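Local atomic coordinates of nicotinate phosphoribosyltransferase (Porphyromonas gingivalis, PDB entry 2IM5), a protein that probably catalyses the ATP-dependent formation of nicotinate ribonucleotide from nicotinate and phosphoribosyl diphosphate, a step in NAD biosynthesis. Residues F84-T96 and I107-W119. Numbering follows the deposited sequence.
Sequences FLDGFRFDPEEVT and IRAQGLLYRVTLW
The Trp119 indole is sandwiched between Val95, whose CG2 sits 3.6 Å from the centroid of the indole's five-membered ring (CH-pi), and Phe90, whose edge meets the opposite face with the planes at 50°. At the indole rim, NE1 gives a nearly straight bond of 2.7 Å to Glu94 OE1. Tryptophan suits this place with two broad apolar faces and one in-plane N-H. The Arg115 guanidinium carries Phe88 CE1 over one face; at its edge, NE donates to Glu94 OE2 on the syn side (2.9 Å, a salt bridge) and NH2 gives a more bent bond (139°) to Arg89 O. Arginine thus offers a flat face and edge N-H groups together, and glutamate an oxygen for each of two donors. Leu118 CD1 covers a face of the Phe88 ring. In this N-terminal domain, strand 95-99 starts and strand 105-110 finishes at the open end of an antiparallel hairpin, before Gly111, whose backbone would jam a CB against the preceding carbonyl O, leads into helix 113-116. Thr96 and Arg108 form a hydrogen-bonded pair, Val95 and Ala109 a non-hydrogen-bonded one, closed on its other side by Gln110 N to Glu94 O. A water donating to Glu94 OE1 accepts from Asp91 N and Arg115 NH2.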
ATOM      1  N   PHE A  84     -19.227   4.478  10.226  1.00 18.36           N
ATOM      2  CA  PHE A  84     -18.081   4.326  11.117  1.00 19.10           C
ATOM      3  C   PHE A  84     -17.069   5.438  10.855  1.00 18.35           C
ATOM      4  O   PHE A  84     -16.608   6.094  11.783  1.00 21.10           O
ATOM      5  CB  PHE A  84     -17.404   2.966  10.907  1.00 17.79           C
ATOM      6  CG  PHE A  84     -16.034   2.873  11.518  1.00 16.66           C
ATOM      7  CD1 PHE A  84     -15.876   2.809  12.901  1.00 16.16           C
ATOM      8  CD2 PHE A  84     -14.897   2.893  10.711  1.00 15.96           C
ATOM      9  CE1 PHE A  84     -14.606   2.767  13.476  1.00 16.94           C
ATOM     10  CE2 PHE A  84     -13.618   2.853  11.272  1.00 17.83           C
ATOM     11  CZ  PHE A  84     -13.473   2.790  12.662  1.00 17.33           C
ATOM     12  N   LEU A  85     -16.722   5.645   9.589  1.00 17.87           N
ATOM     13  CA  LEU A  85     -15.763   6.682   9.238  1.00 18.10           C
ATOM     14  C   LEU A  85     -16.294   8.069   9.594  1.00 19.69           C
ATOM     15  O   LEU A  85     -15.542   8.940  10.032  1.00 21.27           O
ATOM     16  CB  LEU A  85     -15.437   6.623   7.744  1.00 17.13           C
ATOM     17  CG  LEU A  85     -14.656   5.400   7.241  1.00 16.98           C
ATOM     18  CD1 LEU A  85     -14.425   5.536   5.740  1.00 17.07           C
ATOM     19  CD2 LEU A  85     -13.314   5.279   7.979  1.00 14.95           C
ATOM     20  N   ASP A  86     -17.596   8.268   9.417  1.00 20.00           N
ATOM     21  CA  ASP A  86     -18.211   9.553   9.709  1.00 22.53           C
ATOM     22  C   ASP A  86     -18.077   9.922  11.185  1.00 23.47           C
ATOM     23  O   ASP A  86     -17.921  11.093  11.525  1.00 24.37           O
ATOM     24  CB  ASP A  86     -19.687   9.531   9.292  1.00 24.00           C
ATOM     25  CG  ASP A  86     -20.300  10.928   9.227  1.00 25.83           C
ATOM     26  OD1 ASP A  86     -19.576  11.885   8.876  1.00 27.49           O
ATOM     27  OD2 ASP A  86     -21.511  11.070   9.509  1.00 26.37           O
ATOM     28  N   GLY A  87     -18.124   8.926  12.061  1.00 25.07           N
ATOM     29  CA  GLY A  87     -17.992   9.204  13.483  1.00 25.82           C
ATOM     30  C   GLY A  87     -16.616   8.877  14.037  1.00 26.50           C
ATOM     31  O   GLY A  87     -16.368   9.042  15.233  1.00 26.62           O
ATOM     32  N   PHE A  88     -15.715   8.432  13.167  1.00 26.43           N
ATOM     33  CA  PHE A  88     -14.366   8.052  13.572  1.00 25.67           C
ATOM     34  C   PHE A  88     -13.460   9.202  13.975  1.00 27.22           C
ATOM     35  O   PHE A  88     -13.476  10.270  13.359  1.00 28.33           O
ATOM     36  CB  PHE A  88     -13.684   7.279  12.436  1.00 25.65           C
ATOM     37  CG  PHE A  88     -12.275   6.841  12.751  1.00 23.26           C
ATOM     38  CD1 PHE A  88     -12.039   5.689  13.494  1.00 21.52           C
ATOM     39  CD2 PHE A  88     -11.185   7.582  12.297  1.00 23.33           C
ATOM     40  CE1 PHE A  88     -10.734   5.272  13.782  1.00 22.23           C
ATOM     41  CE2 PHE A  88      -9.873   7.176  12.577  1.00 23.27           C
ATOM     42  CZ  PHE A  88      -9.650   6.015  13.321  1.00 22.07           C
ATOM     43  N   ARG A  89     -12.656   8.962  15.007  1.00 26.16           N
ATOM     44  CA  ARG A  89     -11.685   9.937  15.481  1.00 26.38           C
ATOM     45  C   ARG A  89     -10.411   9.195  15.829  1.00 24.68           C
ATOM     46  O   ARG A  89     -10.456   8.198  16.550  1.00 23.50           O
ATOM     47  CB  ARG A  89     -12.192  10.670  16.724  1.00 29.81           C
ATOM     48  CG  ARG A  89     -13.303  11.658  16.448  1.00 34.36           C
ATOM     49  CD  ARG A  89     -12.838  12.802  15.549  1.00 38.60           C
ATOM     50  NE  ARG A  89     -13.931  13.734  15.277  1.00 43.91           N
ATOM     51  CZ  ARG A  89     -15.001  13.440  14.543  1.00 45.24           C
ATOM     52  NH1 ARG A  89     -15.126  12.239  13.994  1.00 46.41           N
ATOM     53  NH2 ARG A  89     -15.960  14.341  14.373  1.00 48.26           N
ATOM     54  N   PHE A  90      -9.284   9.659  15.295  1.00 23.21           N
ATOM     55  CA  PHE A  90      -7.997   9.040  15.592  1.00 23.80           C
ATOM     56  C   PHE A  90      -7.732   9.168  17.101  1.00 24.02           C
ATOM     57  O   PHE A  90      -8.037  10.200  17.710  1.00 24.10           O
ATOM     58  CB  PHE A  90      -6.882   9.739  14.811  1.00 22.03           C
ATOM     59  CG  PHE A  90      -6.786   9.310  13.373  1.00 23.75           C
ATOM     60  CD1 PHE A  90      -6.138   8.123  13.028  1.00 23.05           C
ATOM     61  CD2 PHE A  90      -7.347  10.085  12.359  1.00 20.45           C
ATOM     62  CE1 PHE A  90      -6.051   7.715  11.695  1.00 22.63           C
ATOM     63  CE2 PHE A  90      -7.265   9.683  11.026  1.00 21.65           C
ATOM     64  CZ  PHE A  90      -6.616   8.499  10.692  1.00 20.12           C
ATOM     65  N   ASP A  91      -7.200   8.110  17.703  1.00 22.90           N
ATOM     66  CA  ASP A  91      -6.883   8.128  19.130  1.00 21.84           C
ATOM     67  C   ASP A  91      -5.373   8.057  19.292  1.00 20.43           C
ATOM     68  O   ASP A  91      -4.775   6.982  19.206  1.00 19.91           O
ATOM     69  CB  ASP A  91      -7.531   6.951  19.850  1.00 23.91           C
ATOM     70  CG  ASP A  91      -7.131   6.877  21.319  1.00 27.34           C
ATOM     71  OD1 ASP A  91      -6.511   7.837  21.820  1.00 27.02           O
ATOM     72  OD2 ASP A  91      -7.437   5.860  21.974  1.00 28.81           O
ATOM     73  N   PRO A  92      -4.738   9.214  19.540  1.00 20.02           N
ATOM     74  CA  PRO A  92      -3.290   9.350  19.714  1.00 20.27           C
ATOM     75  C   PRO A  92      -2.641   8.411  20.719  1.00 21.45           C
ATOM     76  O   PRO A  92      -1.478   8.071  20.568  1.00 22.14           O
ATOM     77  CB  PRO A  92      -3.123  10.812  20.119  1.00 19.17           C
ATOM     78  CG  PRO A  92      -4.279  11.479  19.474  1.00 20.16           C
ATOM     79  CD  PRO A  92      -5.403  10.510  19.747  1.00 20.02           C
ATOM     80  N   GLU A  93      -3.373   7.990  21.745  1.00 23.90           N
ATOM     81  CA  GLU A  93      -2.755   7.113  22.728  1.00 27.12           C
ATOM     82  C   GLU A  93      -2.490   5.691  22.243  1.00 26.34           C
ATOM     83  O   GLU A  93      -1.862   4.914  22.948  1.00 26.29           O
ATOM     84  CB  GLU A  93      -3.550   7.101  24.033  1.00 31.51           C
ATOM     85  CG  GLU A  93      -4.988   6.717  23.907  1.00 41.36           C
ATOM     86  CD  GLU A  93      -5.742   6.956  25.203  1.00 46.37           C
ATOM     87  OE1 GLU A  93      -5.572   8.055  25.777  1.00 49.55           O
ATOM     88  OE2 GLU A  93      -6.504   6.059  25.643  1.00 49.56           O
ATOM     89  N   GLU A  94      -2.948   5.354  21.037  1.00 25.25           N
ATOM     90  CA  GLU A  94      -2.682   4.023  20.480  1.00 23.58           C
ATOM     91  C   GLU A  94      -1.261   4.043  19.904  1.00 22.31           C
ATOM     92  O   GLU A  94      -0.684   2.999  19.593  1.00 22.43           O
ATOM     93  CB  GLU A  94      -3.657   3.689  19.339  1.00 22.98           C
ATOM     94  CG  GLU A  94      -5.130   3.674  19.701  1.00 22.51           C
ATOM     95  CD  GLU A  94      -6.019   3.539  18.469  1.00 22.64           C
ATOM     96  OE1 GLU A  94      -5.574   3.967  17.382  1.00 20.35           O
ATOM     97  OE2 GLU A  94      -7.162   3.029  18.587  1.00 21.16           O
ATOM     98  N   VAL A  95      -0.706   5.243  19.779  1.00 21.46           N
ATOM     99  CA  VAL A  95       0.616   5.435  19.187  1.00 22.07           C
ATOM    100  C   VAL A  95       1.698   5.877  20.169  1.00 22.68           C
ATOM    101  O   VAL A  95       1.490   6.815  20.936  1.00 23.82           O
ATOM    102  CB  VAL A  95       0.538   6.496  18.066  1.00 21.48           C
ATOM    103  CG1 VAL A  95       1.877   6.624  17.366  1.00 23.18           C
ATOM    104  CG2 VAL A  95      -0.557   6.131  17.081  1.00 20.95           C
ATOM    105  N   THR A  96       2.855   5.217  20.122  1.00 22.59           N
ATOM    106  CA  THR A  96       3.974   5.562  20.995  1.00 23.75           C
ATOM    107  C   THR A  96       5.201   5.891  20.155  1.00 24.47           C
ATOM    108  O   THR A  96       5.664   5.066  19.370  1.00 24.36           O
ATOM    109  CB  THR A  96       4.341   4.403  21.955  1.00 24.73           C
ATOM    110  OG1 THR A  96       3.215   4.092  22.783  1.00 26.32           O
ATOM    111  CG2 THR A  96       5.522   4.799  22.847  1.00 23.92           C
ATOM    112  N   ILE A 107       8.446   3.960  16.281  1.00 24.49           N
ATOM    113  CA  ILE A 107       7.033   4.294  16.393  1.00 23.03           C
ATOM    114  C   ILE A 107       6.169   3.041  16.341  1.00 23.00           C
ATOM    115  O   ILE A 107       6.327   2.192  15.457  1.00 22.22           O
ATOM    116  CB  ILE A 107       6.586   5.235  15.266  1.00 24.43           C
ATOM    117  CG1 ILE A 107       7.468   6.482  15.249  1.00 24.20           C
ATOM    118  CG2 ILE A 107       5.132   5.639  15.478  1.00 25.12           C
ATOM    119  CD1 ILE A 107       7.219   7.369  14.071  1.00 26.56           C
ATOM    120  N   ARG A 108       5.251   2.927  17.289  1.00 22.30           N
ATOM    121  CA  ARG A 108       4.373   1.769  17.338  1.00 23.27           C
ATOM    122  C   ARG A 108       2.928   2.163  17.575  1.00 22.46           C
ATOM    123  O   ARG A 108       2.628   2.961  18.466  1.00 21.73           O
ATOM    124  CB  ARG A 108       4.830   0.811  18.438  1.00 27.01           C
ATOM    125  CG  ARG A 108       6.316   0.538  18.364  1.00 32.06           C
ATOM    126  CD  ARG A 108       6.749  -0.612  19.230  1.00 35.43           C
ATOM    127  NE  ARG A 108       8.182  -0.829  19.064  1.00 40.16           N
ATOM    128  CZ  ARG A 108       8.840  -1.897  19.499  1.00 42.30           C
ATOM    129  NH1 ARG A 108       8.196  -2.870  20.134  1.00 43.98           N
ATOM    130  NH2 ARG A 108      10.148  -1.992  19.294  1.00 44.42           N
ATOM    131  N   ALA A 109       2.045   1.609  16.748  1.00 21.00           N
ATOM    132  CA  ALA A 109       0.615   1.843  16.854  1.00 21.33           C
ATOM    133  C   ALA A 109       0.031   0.488  17.229  1.00 21.45           C
ATOM    134  O   ALA A 109       0.142  -0.477  16.471  1.00 23.89           O
ATOM    135  CB  ALA A 109       0.051   2.315  15.523  1.00 19.27           C
ATOM    136  N   GLN A 110      -0.568   0.407  18.409  1.00 20.51           N
ATOM    137  CA  GLN A 110      -1.142  -0.848  18.866  1.00 19.19           C
ATOM    138  C   GLN A 110      -2.567  -0.642  19.354  1.00 15.93           C
ATOM    139  O   GLN A 110      -2.872   0.355  19.996  1.00 15.87           O
ATOM    140  CB  GLN A 110      -0.289  -1.443  19.985  1.00 20.93           C
ATOM    141  CG  GLN A 110      -0.727  -2.824  20.392  1.00 25.57           C
ATOM    142  CD  GLN A 110       0.132  -3.420  21.490  1.00 30.44           C
ATOM    143  OE1 GLN A 110       1.352  -3.567  21.339  1.00 33.90           O
ATOM    144  NE2 GLN A 110      -0.501  -3.777  22.603  1.00 28.53           N
ATOM    145  N   GLY A 111      -3.431  -1.597  19.034  1.00 14.58           N
ATOM    146  CA  GLY A 111      -4.826  -1.526  19.423  1.00 14.11           C
ATOM    147  C   GLY A 111      -5.664  -2.409  18.504  1.00 14.79           C
ATOM    148  O   GLY A 111      -5.144  -3.316  17.861  1.00 14.55           O
ATOM    149  N   LEU A 112      -6.966  -2.162  18.446  1.00 14.76           N
ATOM    150  CA  LEU A 112      -7.835  -2.952  17.583  1.00 14.00           C
ATOM    151  C   LEU A 112      -7.338  -2.777  16.154  1.00 15.02           C
ATOM    152  O   LEU A 112      -7.104  -1.658  15.694  1.00 16.52           O
ATOM    153  CB  LEU A 112      -9.280  -2.480  17.728  1.00 14.11           C
ATOM    154  CG  LEU A 112      -9.882  -2.803  19.109  1.00 16.81           C
ATOM    155  CD1 LEU A 112     -10.990  -1.833  19.439  1.00 14.84           C
ATOM    156  CD2 LEU A 112     -10.395  -4.251  19.130  1.00 14.32           C
ATOM    157  N   LEU A 113      -7.164  -3.890  15.456  1.00 13.64           N
ATOM    158  CA  LEU A 113      -6.647  -3.866  14.096  1.00 13.74           C
ATOM    159  C   LEU A 113      -7.420  -2.988  13.104  1.00 15.31           C
ATOM    160  O   LEU A 113      -6.801  -2.247  12.327  1.00 14.17           O
ATOM    161  CB  LEU A 113      -6.526  -5.301  13.574  1.00 13.19           C
ATOM    162  CG  LEU A 113      -5.851  -5.567  12.217  1.00 13.85           C
ATOM    163  CD1 LEU A 113      -4.565  -4.766  12.075  1.00 13.07           C
ATOM    164  CD2 LEU A 113      -5.537  -7.061  12.105  1.00 11.99           C
ATOM    165  N   TYR A 114      -8.752  -3.043  13.125  1.00 13.87           N
ATOM    166  CA  TYR A 114      -9.519  -2.228  12.194  1.00 15.47           C
ATOM    167  C   TYR A 114      -9.272  -0.743  12.445  1.00 17.52           C
ATOM    168  O   TYR A 114      -9.419   0.078  11.542  1.00 19.39           O
ATOM    169  CB  TYR A 114     -11.021  -2.561  12.260  1.00 13.15           C
ATOM    170  CG  TYR A 114     -11.746  -2.102  13.501  1.00 14.51           C
ATOM    171  CD1 TYR A 114     -12.272  -0.807  13.594  1.00 14.48           C
ATOM    172  CD2 TYR A 114     -11.902  -2.958  14.590  1.00 14.39           C
ATOM    173  CE1 TYR A 114     -12.932  -0.374  14.751  1.00 14.02           C
ATOM    174  CE2 TYR A 114     -12.561  -2.539  15.746  1.00 16.19           C
ATOM    175  CZ  TYR A 114     -13.072  -1.248  15.820  1.00 15.16           C
ATOM    176  OH  TYR A 114     -13.720  -0.850  16.960  1.00 17.81           O
ATOM    177  N   ARG A 115      -8.877  -0.401  13.668  1.00 17.63           N
ATOM    178  CA  ARG A 115      -8.589   0.986  14.000  1.00 16.87           C
ATOM    179  C   ARG A 115      -7.151   1.384  13.662  1.00 17.45           C
ATOM    180  O   ARG A 115      -6.930   2.309  12.884  1.00 17.83           O
ATOM    181  CB  ARG A 115      -8.809   1.254  15.489  1.00 17.16           C
ATOM    182  CG  ARG A 115     -10.254   1.222  15.965  1.00 19.42           C
ATOM    183  CD  ARG A 115     -10.320   1.719  17.403  1.00 18.71           C
ATOM    184  NE  ARG A 115      -9.858   3.101  17.487  1.00 20.24           N
ATOM    185  CZ  ARG A 115     -10.617   4.160  17.218  1.00 22.11           C
ATOM    186  NH1 ARG A 115     -11.885   4.004  16.864  1.00 21.95           N
ATOM    187  NH2 ARG A 115     -10.092   5.376  17.256  1.00 22.36           N
ATOM    188  N   VAL A 116      -6.173   0.683  14.240  1.00 16.73           N
ATOM    189  CA  VAL A 116      -4.770   1.039  14.028  1.00 15.31           C
ATOM    190  C   VAL A 116      -4.201   0.879  12.624  1.00 15.86           C
ATOM    191  O   VAL A 116      -3.179   1.476  12.299  1.00 15.34           O
ATOM    192  CB  VAL A 116      -3.838   0.314  15.036  1.00 15.82           C
ATOM    193  CG1 VAL A 116      -4.295   0.625  16.461  1.00 14.64           C
ATOM    194  CG2 VAL A 116      -3.825  -1.178  14.787  1.00 13.66           C
ATOM    195  N   THR A 117      -4.847   0.089  11.778  1.00 16.24           N
ATOM    196  CA  THR A 117      -4.332  -0.059  10.429  1.00 16.62           C
ATOM    197  C   THR A 117      -4.393   1.301   9.709  1.00 16.92           C
ATOM    198  O   THR A 117      -3.599   1.578   8.819  1.00 17.76           O
ATOM    199  CB  THR A 117      -5.133  -1.108   9.625  1.00 16.91           C
ATOM    200  OG1 THR A 117      -4.493  -1.318   8.360  1.00 18.74           O
ATOM    201  CG2 THR A 117      -6.569  -0.643   9.393  1.00 15.19           C
ATOM    202  N   LEU A 118      -5.329   2.151  10.121  1.00 17.07           N
ATOM    203  CA  LEU A 118      -5.496   3.469   9.511  1.00 18.29           C
ATOM    204  C   LEU A 118      -4.353   4.460   9.795  1.00 18.45           C
ATOM    205  O   LEU A 118      -4.242   5.476   9.116  1.00 17.05           O
ATOM    206  CB  LEU A 118      -6.831   4.081   9.953  1.00 17.24           C
ATOM    207  CG  LEU A 118      -8.072   3.213   9.693  1.00 19.72           C
ATOM    208  CD1 LEU A 118      -9.312   3.922  10.228  1.00 18.11           C
ATOM    209  CD2 LEU A 118      -8.216   2.937   8.194  1.00 18.35           C
ATOM    210  N   TRP A 119      -3.510   4.163  10.784  1.00 17.74           N
ATOM    211  CA  TRP A 119      -2.389   5.035  11.131  1.00 18.46           C
ATOM    212  C   TRP A 119      -1.222   4.987  10.141  1.00 20.14           C
ATOM    213  O   TRP A 119      -0.569   6.001   9.901  1.00 20.86           O
ATOM    214  CB  TRP A 119      -1.814   4.671  12.514  1.00 17.84           C
ATOM    215  CG  TRP A 119      -2.603   5.116  13.707  1.00 17.20           C
ATOM    216  CD1 TRP A 119      -3.237   4.312  14.613  1.00 18.05           C
ATOM    217  CD2 TRP A 119      -2.777   6.464  14.173  1.00 16.54           C
ATOM    218  NE1 TRP A 119      -3.785   5.073  15.616  1.00 17.48           N
ATOM    219  CE2 TRP A 119      -3.522   6.396  15.374  1.00 16.28           C
ATOM    220  CE3 TRP A 119      -2.371   7.719  13.696  1.00 16.80           C
ATOM    221  CZ2 TRP A 119      -3.873   7.537  16.108  1.00 15.44           C
ATOM    222  CZ3 TRP A 119      -2.717   8.856  14.424  1.00 17.57           C
ATOM    223  CH2 TRP A 119      -3.464   8.755  15.621  1.00 17.07           C
TER
HETATM  224  O   HOH W   1      -7.312   5.605  16.403  1.00 20.58           O
HETATM  225  O   HOH W   2      -7.653   0.575  19.396  1.00 19.60           O